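Local structure of putative N-acetylmuramoyl-L-alanine amidase (Enterococcus phage phiM1EF22, 7D55) at residues M1-T13 with A22-V36. The protein is the tetrameric cell-binding domain of a phage lysin, probably attaching this putative N-acetylmuramoyl-L-alanine amidase to the enterococcal cell wall. Numbering follows the deposited sequence.
Sequences MYCLYERPINSKT and AWTVMFCNGVNCRRV
Y5 lies across M26, its hydrogen-bonded partner in the antiparallel pairing of strands 3-9 and 22-28. CG sits between the backbone N and the carbonyl carbon (chi1 64°), which swings the ring over the neighbouring strand instead of straight up from the sheet. From CB outward, CD1 passes M26 O and CB; CE1 meets M26 CB and, at the ring edge, near its plane, C33 SG at 4.1 Å; CZ presses on M26 CB at 3.3 Å, a CH-pi contact over one face. At the tip, OH is 3.4 Å from C33 SG and hydrogen-bonds to E76 of helix 71-78. M26 CG, anti to the carbonyl carbon (chi1 -58°), lies 3.5 Å from R7 CG. R7 is held at its far end: NH1 donates in plane to a lone pair of P8 O at 2.8 Å, and NH2 forms a salt bridge with E76, so one carboxylate ties down both Y5 and R7. Near the outer end of the pairing, P8 CG rests over the six-membered ring of W23, 3.9 Å from its centroid, while I9 CD1 lies on one face of the R35 guanidinium, 3.6 Å from NH1. R35 NE in turn donates to T24 OG1. On the other face of the sheet L4 CD2 nestles among V25, F27 and V36, beneath helix 39-53. Paired backbone bonds at C3-C28, Y5-M26, R7-T24 and I9-A22 make this a long, twisted antiparallel ladder, continued by strand 33-36 into a three-stranded meander at the centre of a mixed sheet flanked by helix 39-53 on the L4 face and helix 71-78 on the Y5 face.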
ATOM      1  N   MET A   1       2.677   7.400  -3.801  1.00 24.10           N
ATOM      2  CA  MET A   1       2.198   8.540  -3.024  1.00 22.07           C
ATOM      3  C   MET A   1       2.676   8.483  -1.586  1.00 19.77           C
ATOM      4  O   MET A   1       2.068   7.833  -0.731  1.00 22.13           O
ATOM      5  CB  MET A   1       0.672   8.627  -3.047  1.00 23.05           C
ATOM      6  CG  MET A   1       0.157   9.239  -4.329  1.00 38.65           C
ATOM      7  SD  MET A   1      -1.591   9.615  -4.262  1.00 43.81           S
ATOM      8  CE  MET A   1      -1.652  10.866  -2.984  1.00 13.97           C
ATOM      9  N   TYR A   2       3.774   9.174  -1.338  1.00 12.20           N
ATOM     10  CA  TYR A   2       4.381   9.273  -0.024  1.00 11.66           C
ATOM     11  C   TYR A   2       4.660  10.736   0.263  1.00 12.36           C
ATOM     12  O   TYR A   2       4.919  11.523  -0.649  1.00 12.56           O
ATOM     13  CB  TYR A   2       5.706   8.524   0.005  1.00 14.87           C
ATOM     14  CG  TYR A   2       5.560   7.052  -0.267  1.00 15.59           C
ATOM     15  CD1 TYR A   2       5.356   6.154   0.772  1.00 20.09           C
ATOM     16  CD2 TYR A   2       5.611   6.560  -1.570  1.00 24.64           C
ATOM     17  CE1 TYR A   2       5.207   4.806   0.526  1.00 22.74           C
ATOM     18  CE2 TYR A   2       5.464   5.210  -1.826  1.00 28.94           C
ATOM     19  CZ  TYR A   2       5.262   4.339  -0.773  1.00 48.55           C
ATOM     20  OH  TYR A   2       5.119   2.992  -1.013  1.00 72.20           O
ATOM     21  N   CYS A   3       4.624  11.096   1.542  1.00  9.39           N
ATOM     22  CA  CYS A   3       5.123  12.406   1.926  1.00  9.87           C
ATOM     23  C   CYS A   3       5.374  12.416   3.422  1.00  9.48           C
ATOM     24  O   CYS A   3       4.883  11.557   4.159  1.00  9.17           O
ATOM     25  CB  CYS A   3       4.167  13.535   1.522  1.00 12.00           C
ATOM     26  SG  CYS A   3       2.558  13.535   2.330  1.00 13.48           S
ATOM     27  N   LEU A   4       6.187  13.378   3.849  1.00  8.96           N
ATOM     28  CA  LEU A   4       6.299  13.774   5.244  1.00  9.15           C
ATOM     29  C   LEU A   4       5.694  15.160   5.384  1.00  8.69           C
ATOM     30  O   LEU A   4       5.749  15.973   4.456  1.00  8.73           O
ATOM     31  CB  LEU A   4       7.763  13.836   5.680  1.00  8.91           C
ATOM     32  CG  LEU A   4       8.486  12.484   5.723  1.00  9.99           C
ATOM     33  CD1 LEU A   4      10.006  12.664   5.706  1.00 10.30           C
ATOM     34  CD2 LEU A   4       8.035  11.711   6.956  1.00 10.97           C
ATOM     35  N   TYR A   5       5.115  15.433   6.549  1.00  9.18           N
ATOM     36  CA  TYR A   5       4.539  16.746   6.808  1.00  9.01           C
ATOM     37  C   TYR A   5       4.513  16.959   8.311  1.00  8.62           C
ATOM     38  O   TYR A   5       4.767  16.041   9.092  1.00  9.48           O
ATOM     39  CB  TYR A   5       3.132  16.894   6.199  1.00  8.83           C
ATOM     40  CG  TYR A   5       2.089  15.972   6.794  1.00  8.69           C
ATOM     41  CD1 TYR A   5       1.949  14.667   6.343  1.00  9.33           C
ATOM     42  CD2 TYR A   5       1.230  16.417   7.801  1.00  8.52           C
ATOM     43  CE1 TYR A   5       0.984  13.821   6.880  1.00  9.18           C
ATOM     44  CE2 TYR A   5       0.252  15.579   8.342  1.00  7.79           C
ATOM     45  CZ  TYR A   5       0.142  14.285   7.879  1.00  8.84           C
ATOM     46  OH  TYR A   5      -0.810  13.445   8.419  1.00  9.75           O
ATOM     47  N   GLU A   6       4.200  18.184   8.714  1.00  9.68           N
ATOM     48  CA  GLU A   6       4.055  18.502  10.125  1.00  9.55           C
ATOM     49  C   GLU A   6       2.622  18.928  10.404  1.00  9.70           C
ATOM     50  O   GLU A   6       1.976  19.541   9.553  1.00 10.28           O
ATOM     51  CB  GLU A   6       5.010  19.629  10.513  1.00 11.55           C
ATOM     52  CG  GLU A   6       6.465  19.190  10.506  1.00 13.91           C
ATOM     53  CD  GLU A   6       7.427  20.344  10.705  1.00 19.04           C
ATOM     54  OE1 GLU A   6       8.269  20.584   9.824  1.00 24.80           O
ATOM     55  OE2 GLU A   6       7.345  21.015  11.739  1.00 19.66           O
ATOM     56  N   ARG A   7       2.132  18.619  11.605  1.00  9.31           N
ATOM     57  CA  ARG A   7       0.772  18.976  11.986  1.00  8.57           C
ATOM     58  C   ARG A   7       0.700  19.119  13.502  1.00  7.95           C
ATOM     59  O   ARG A   7       1.569  18.602  14.225  1.00  8.70           O
ATOM     60  CB  ARG A   7      -0.247  17.945  11.465  1.00  8.43           C
ATOM     61  CG  ARG A   7      -0.036  16.539  11.991  1.00  9.06           C
ATOM     62  CD  ARG A   7      -1.079  16.188  13.042  1.00 11.25           C
ATOM     63  NE  ARG A   7      -2.412  16.137  12.447  1.00 12.44           N
ATOM     64  CZ  ARG A   7      -3.460  16.859  12.839  1.00 11.97           C
ATOM     65  NH1 ARG A   7      -3.362  17.706  13.864  1.00 11.98           N
ATOM     66  NH2 ARG A   7      -4.622  16.720  12.202  1.00 11.30           N
ATOM     67  N   PRO A   8      -0.299  19.839  14.019  1.00  8.41           N
ATOM     68  CA  PRO A   8      -0.334  20.118  15.463  1.00  8.77           C
ATOM     69  C   PRO A   8      -0.673  18.899  16.313  1.00  8.94           C
ATOM     70  O   PRO A   8      -1.410  17.992  15.904  1.00  9.30           O
ATOM     71  CB  PRO A   8      -1.425  21.189  15.594  1.00  8.68           C
ATOM     72  CG  PRO A   8      -1.496  21.818  14.244  1.00  7.35           C
ATOM     73  CD  PRO A   8      -1.264  20.682  13.282  1.00  7.83           C
ATOM     74  N   ILE A   9      -0.160  18.926  17.542  1.00  8.88           N
ATOM     75  CA  ILE A   9      -0.382  17.875  18.525  1.00  9.11           C
ATOM     76  C   ILE A   9      -0.478  18.531  19.894  1.00  9.51           C
ATOM     77  O   ILE A   9       0.153  19.560  20.155  1.00 10.11           O
ATOM     78  CB  ILE A   9       0.736  16.793  18.473  1.00 10.44           C
ATOM     79  CG1 ILE A   9       0.428  15.633  19.414  1.00 11.48           C
ATOM     80  CG2 ILE A   9       2.093  17.383  18.825  1.00 11.56           C
ATOM     81  CD1 ILE A   9       1.318  14.426  19.188  1.00 13.29           C
ATOM     82  N   ASN A  10      -1.301  17.956  20.760  1.00 10.27           N
ATOM     83  CA  ASN A  10      -1.378  18.411  22.142  1.00 12.63           C
ATOM     84  C   ASN A  10      -0.210  17.796  22.905  1.00 13.53           C
ATOM     85  O   ASN A  10      -0.143  16.573  23.056  1.00 14.78           O
ATOM     86  CB  ASN A  10      -2.704  17.960  22.749  1.00 13.89           C
ATOM     87  CG  ASN A  10      -2.941  18.526  24.144  1.00 15.35           C
ATOM     88  OD1 ASN A  10      -2.058  18.499  25.003  1.00 15.02           O
ATOM     89  ND2 ASN A  10      -4.149  19.021  24.381  1.00 17.74           N
ATOM     90  N   SER A  11       0.700  18.643  23.390  1.00 13.82           N
ATOM     91  CA  SER A  11       1.915  18.148  24.037  1.00 16.40           C
ATOM     92  C   SER A  11       1.645  17.472  25.376  1.00 16.77           C
ATOM     93  O   SER A  11       2.482  16.686  25.842  1.00 18.22           O
ATOM     94  CB  SER A  11       2.908  19.293  24.236  1.00 17.88           C
ATOM     95  OG  SER A  11       2.393  20.266  25.132  1.00 19.92           O
ATOM     96  N   LYS A  12       0.512  17.763  26.015  1.00 14.93           N
ATOM     97  CA  LYS A  12       0.214  17.165  27.310  1.00 16.92           C
ATOM     98  C   LYS A  12      -0.557  15.863  27.204  1.00 16.92           C
ATOM     99  O   LYS A  12      -0.498  15.051  28.132  1.00 18.56           O
ATOM    100  CB  LYS A  12      -0.564  18.143  28.200  1.00 20.43           C
ATOM    101  CG  LYS A  12       0.163  19.451  28.489  1.00 25.22           C
ATOM    102  CD  LYS A  12      -0.588  20.275  29.531  1.00 30.49           C
ATOM    103  CE  LYS A  12      -0.525  21.768  29.227  1.00 33.58           C
ATOM    104  NZ  LYS A  12       0.699  22.414  29.774  1.00 35.18           N
ATOM    105  N   THR A  13      -1.276  15.639  26.105  1.00 16.27           N
ATOM    106  CA  THR A  13      -2.066  14.427  25.942  1.00 16.51           C
ATOM    107  C   THR A  13      -1.612  13.533  24.800  1.00 15.40           C
ATOM    108  O   THR A  13      -2.035  12.372  24.755  1.00 16.92           O
ATOM    109  CB  THR A  13      -3.553  14.767  25.735  1.00 16.51           C
ATOM    110  OG1 THR A  13      -3.712  15.461  24.492  1.00 15.92           O
ATOM    111  CG2 THR A  13      -4.064  15.645  26.868  1.00 17.58           C
ATOM    112  N   ALA A  22       1.912  22.074  20.116  1.00 10.75           N
ATOM    113  CA  ALA A  22       3.191  21.640  19.582  1.00 10.10           C
ATOM    114  C   ALA A  22       2.954  21.040  18.201  1.00  8.99           C
ATOM    115  O   ALA A  22       1.818  20.978  17.711  1.00  9.04           O
ATOM    116  CB  ALA A  22       3.910  20.697  20.562  1.00 10.41           C
ATOM    117  N   TRP A  23       4.035  20.607  17.560  1.00  9.23           N
ATOM    118  CA  TRP A  23       3.973  20.061  16.212  1.00  9.22           C
ATOM    119  C   TRP A  23       4.664  18.712  16.187  1.00  9.11           C
ATOM    120  O   TRP A  23       5.618  18.480  16.936  1.00 10.98           O
ATOM    121  CB  TRP A  23       4.644  21.015  15.191  1.00  8.99           C
ATOM    122  CG  TRP A  23       3.888  22.294  15.091  1.00 10.15           C
ATOM    123  CD1 TRP A  23       3.938  23.345  15.956  1.00 11.40           C
ATOM    124  CD2 TRP A  23       2.917  22.635  14.099  1.00 10.75           C
ATOM    125  NE1 TRP A  23       3.067  24.336  15.553  1.00 12.52           N
ATOM    126  CE2 TRP A  23       2.428  23.918  14.413  1.00 10.59           C
ATOM    127  CE3 TRP A  23       2.420  21.986  12.965  1.00 10.71           C
ATOM    128  CZ2 TRP A  23       1.465  24.558  13.638  1.00 10.98           C
ATOM    129  CZ3 TRP A  23       1.466  22.637  12.182  1.00  9.80           C
ATOM    130  CH2 TRP A  23       0.994  23.902  12.532  1.00  8.45           C
ATOM    131  N   THR A  24       4.164  17.821  15.329  1.00  8.43           N
ATOM    132  CA  THR A  24       4.808  16.545  15.075  1.00  9.01           C
ATOM    133  C   THR A  24       4.911  16.293  13.578  1.00  8.53           C
ATOM    134  O   THR A  24       4.063  16.719  12.788  1.00  9.07           O
ATOM    135  CB  THR A  24       4.068  15.368  15.716  1.00 10.09           C
ATOM    136  OG1 THR A  24       4.825  14.162  15.511  1.00 11.27           O
ATOM    137  CG2 THR A  24       2.664  15.208  15.114  1.00 10.26           C
ATOM    138  N   VAL A  25       5.988  15.610  13.198  1.00  8.79           N
ATOM    139  CA  VAL A  25       6.110  15.085  11.849  1.00  8.37           C
ATOM    140  C   VAL A  25       5.192  13.882  11.715  1.00  9.62           C
ATOM    141  O   VAL A  25       4.972  13.139  12.681  1.00 10.70           O
ATOM    142  CB  VAL A  25       7.580  14.736  11.553  1.00  8.69           C
ATOM    143  CG1 VAL A  25       7.733  14.157  10.159  1.00  8.71           C
ATOM    144  CG2 VAL A  25       8.425  15.975  11.678  1.00 10.13           C
ATOM    145  N   MET A  26       4.627  13.714  10.524  1.00  9.67           N
ATOM    146  CA  MET A  26       3.810  12.568  10.160  1.00  8.45           C
ATOM    147  C   MET A  26       4.300  12.038   8.822  1.00  7.56           C
ATOM    148  O   MET A  26       4.872  12.774   8.008  1.00  8.20           O
ATOM    149  CB  MET A  26       2.335  12.961   9.978  1.00 11.58           C
ATOM    150  CG  MET A  26       1.671  13.609  11.196  1.00 11.84           C
ATOM    151  SD  MET A  26       1.196  12.478  12.522  1.00 15.63           S
ATOM    152  CE  MET A  26      -0.087  11.517  11.714  1.00 14.11           C
ATOM    153  N   PHE A  27       4.023  10.757   8.595  1.00  5.89           N
ATOM    154  CA  PHE A  27       4.410  10.039   7.389  1.00  6.58           C
ATOM    155  C   PHE A  27       3.146   9.488   6.747  1.00  8.15           C
ATOM    156  O   PHE A  27       2.369   8.782   7.395  1.00  9.24           O
ATOM    157  CB  PHE A  27       5.351   8.884   7.749  1.00  7.71           C
ATOM    158  CG  PHE A  27       5.607   7.932   6.620  1.00  9.23           C
ATOM    159  CD1 PHE A  27       6.122   8.391   5.416  1.00 10.09           C
ATOM    160  CD2 PHE A  27       5.388   6.568   6.782  1.00 11.52           C
ATOM    161  CE1 PHE A  27       6.376   7.511   4.376  1.00 11.60           C
ATOM    162  CE2 PHE A  27       5.641   5.680   5.754  1.00 11.30           C
ATOM    163  CZ  PHE A  27       6.147   6.153   4.546  1.00 12.04           C
ATOM    164  N   CYS A  28       2.937   9.813   5.478  1.00  8.90           N
ATOM    165  CA  CYS A  28       1.816   9.288   4.711  1.00  9.24           C
ATOM    166  C   CYS A  28       2.361   8.349   3.650  1.00  9.50           C
ATOM    167  O   CYS A  28       3.325   8.689   2.958  1.00  9.06           O
ATOM    168  CB  CYS A  28       1.056  10.427   4.039  1.00 11.57           C
ATOM    169  SG  CYS A  28      -0.286   9.821   3.021  1.00 15.24           S
ATOM    170  N   ASN A  29       1.751   7.168   3.526  1.00  9.34           N
ATOM    171  CA  ASN A  29       2.166   6.182   2.531  1.00  9.69           C
ATOM    172  C   ASN A  29       1.086   5.927   1.483  1.00 10.38           C
ATOM    173  O   ASN A  29       1.124   4.902   0.788  1.00 11.89           O
ATOM    174  CB  ASN A  29       2.577   4.870   3.208  1.00 11.17           C
ATOM    175  CG  ASN A  29       1.468   4.299   4.073  1.00 10.77           C
ATOM    176  OD1 ASN A  29       0.317   4.725   3.977  1.00 10.69           O
ATOM    177  ND2 ASN A  29       1.813   3.355   4.942  1.00 12.29           N
ATOM    178  N   GLY A  30       0.106   6.829   1.360  1.00 11.04           N
ATOM    179  CA  GLY A  30      -1.003   6.612   0.453  1.00 11.02           C
ATOM    180  C   GLY A  30      -2.108   5.753   1.019  1.00 11.74           C
ATOM    181  O   GLY A  30      -3.201   5.703   0.431  1.00 13.45           O
ATOM    182  N   VAL A  31      -1.855   5.073   2.138  1.00 10.69           N
ATOM    183  CA  VAL A  31      -2.839   4.247   2.827  1.00 10.63           C
ATOM    184  C   VAL A  31      -3.240   4.864   4.163  1.00 11.58           C
ATOM    185  O   VAL A  31      -4.426   4.964   4.485  1.00 11.80           O
ATOM    186  CB  VAL A  31      -2.322   2.801   3.014  1.00 12.14           C
ATOM    187  CG1 VAL A  31      -3.348   1.960   3.750  1.00 12.97           C
ATOM    188  CG2 VAL A  31      -1.955   2.166   1.675  1.00 14.82           C
ATOM    189  N   ASN A  32      -2.255   5.281   4.959  1.00 10.78           N
ATOM    190  CA  ASN A  32      -2.528   5.872   6.261  1.00 10.65           C
ATOM    191  C   ASN A  32      -1.496   6.955   6.544  1.00 10.34           C
ATOM    192  O   ASN A  32      -0.491   7.090   5.834  1.00 11.60           O
ATOM    193  CB  ASN A  32      -2.532   4.811   7.371  1.00 12.48           C
ATOM    194  CG  ASN A  32      -1.303   3.917   7.337  1.00 17.07           C
ATOM    195  OD1 ASN A  32      -0.185   4.394   7.213  1.00 20.32           O
ATOM    196  ND2 ASN A  32      -1.511   2.618   7.467  1.00 20.07           N
ATOM    197  N   CYS A  33      -1.750   7.724   7.605  1.00  9.86           N
ATOM    198  CA  CYS A  33      -0.810   8.711   8.115  1.00 10.27           C
ATOM    199  C   CYS A  33      -0.391   8.282   9.514  1.00  9.67           C
ATOM    200  O   CYS A  33      -1.243   7.952  10.349  1.00 11.91           O
ATOM    201  CB  CYS A  33      -1.442  10.107   8.143  1.00 10.96           C
ATOM    202  SG  CYS A  33      -1.727  10.795   6.486  1.00 11.76           S
ATOM    203  N   ARG A  34       0.913   8.261   9.765  1.00  9.47           N
ATOM    204  CA  ARG A  34       1.440   7.754  11.020  1.00  9.22           C
ATOM    205  C   ARG A  34       2.422   8.759  11.589  1.00  9.20           C
ATOM    206  O   ARG A  34       3.174   9.396  10.844  1.00  9.20           O
ATOM    207  CB  ARG A  34       2.160   6.430  10.797  1.00 11.14           C
ATOM    208  CG  ARG A  34       2.405   5.680  12.071  1.00 12.83           C
ATOM    209  CD  ARG A  34       3.100   4.348  11.807  1.00 11.79           C
ATOM    210  NE  ARG A  34       2.265   3.382  11.092  1.00 12.58           N
ATOM    211  CZ  ARG A  34       1.383   2.565  11.677  1.00 14.88           C
ATOM    212  NH1 ARG A  34       1.180   2.617  12.988  1.00 15.11           N
ATOM    213  NH2 ARG A  34       0.691   1.703  10.949  1.00 14.80           N
ATOM    214  N   ARG A  35       2.416   8.894  12.911  1.00 10.86           N
ATOM    215  CA  ARG A  35       3.303   9.851  13.556  1.00 10.53           C
ATOM    216  C   ARG A  35       4.753   9.390  13.493  1.00 11.35           C
ATOM    217  O   ARG A  35       5.059   8.209  13.689  1.00 13.36           O
ATOM    218  CB  ARG A  35       2.906  10.066  15.010  1.00  9.75           C
ATOM    219  CG  ARG A  35       3.755  11.138  15.673  1.00 10.99           C
ATOM    220  CD  ARG A  35       3.497  11.232  17.142  1.00 12.91           C
ATOM    221  NE  ARG A  35       4.372  12.236  17.730  1.00 13.82           N
ATOM    222  CZ  ARG A  35       4.448  12.496  19.026  1.00 18.40           C
ATOM    223  NH1 ARG A  35       3.694  11.817  19.887  1.00 18.54           N
ATOM    224  NH2 ARG A  35       5.280  13.432  19.458  1.00 20.88           N
ATOM    225  N   VAL A  36       5.644  10.346  13.225  1.00  9.96           N
ATOM    226  CA  VAL A  36       7.090  10.153  13.230  1.00 11.09           C
ATOM    227  C   VAL A  36       7.611  10.906  14.443  1.00 14.63           C
ATOM    228  O   VAL A  36       7.403  12.121  14.555  1.00 17.32           O
ATOM    229  CB  VAL A  36       7.710  10.717  11.939  1.00 10.78           C
ATOM    230  CG1 VAL A  36       9.219  10.568  11.951  1.00 12.36           C
ATOM    231  CG2 VAL A  36       7.108  10.038  10.710  1.00 11.02           C
TER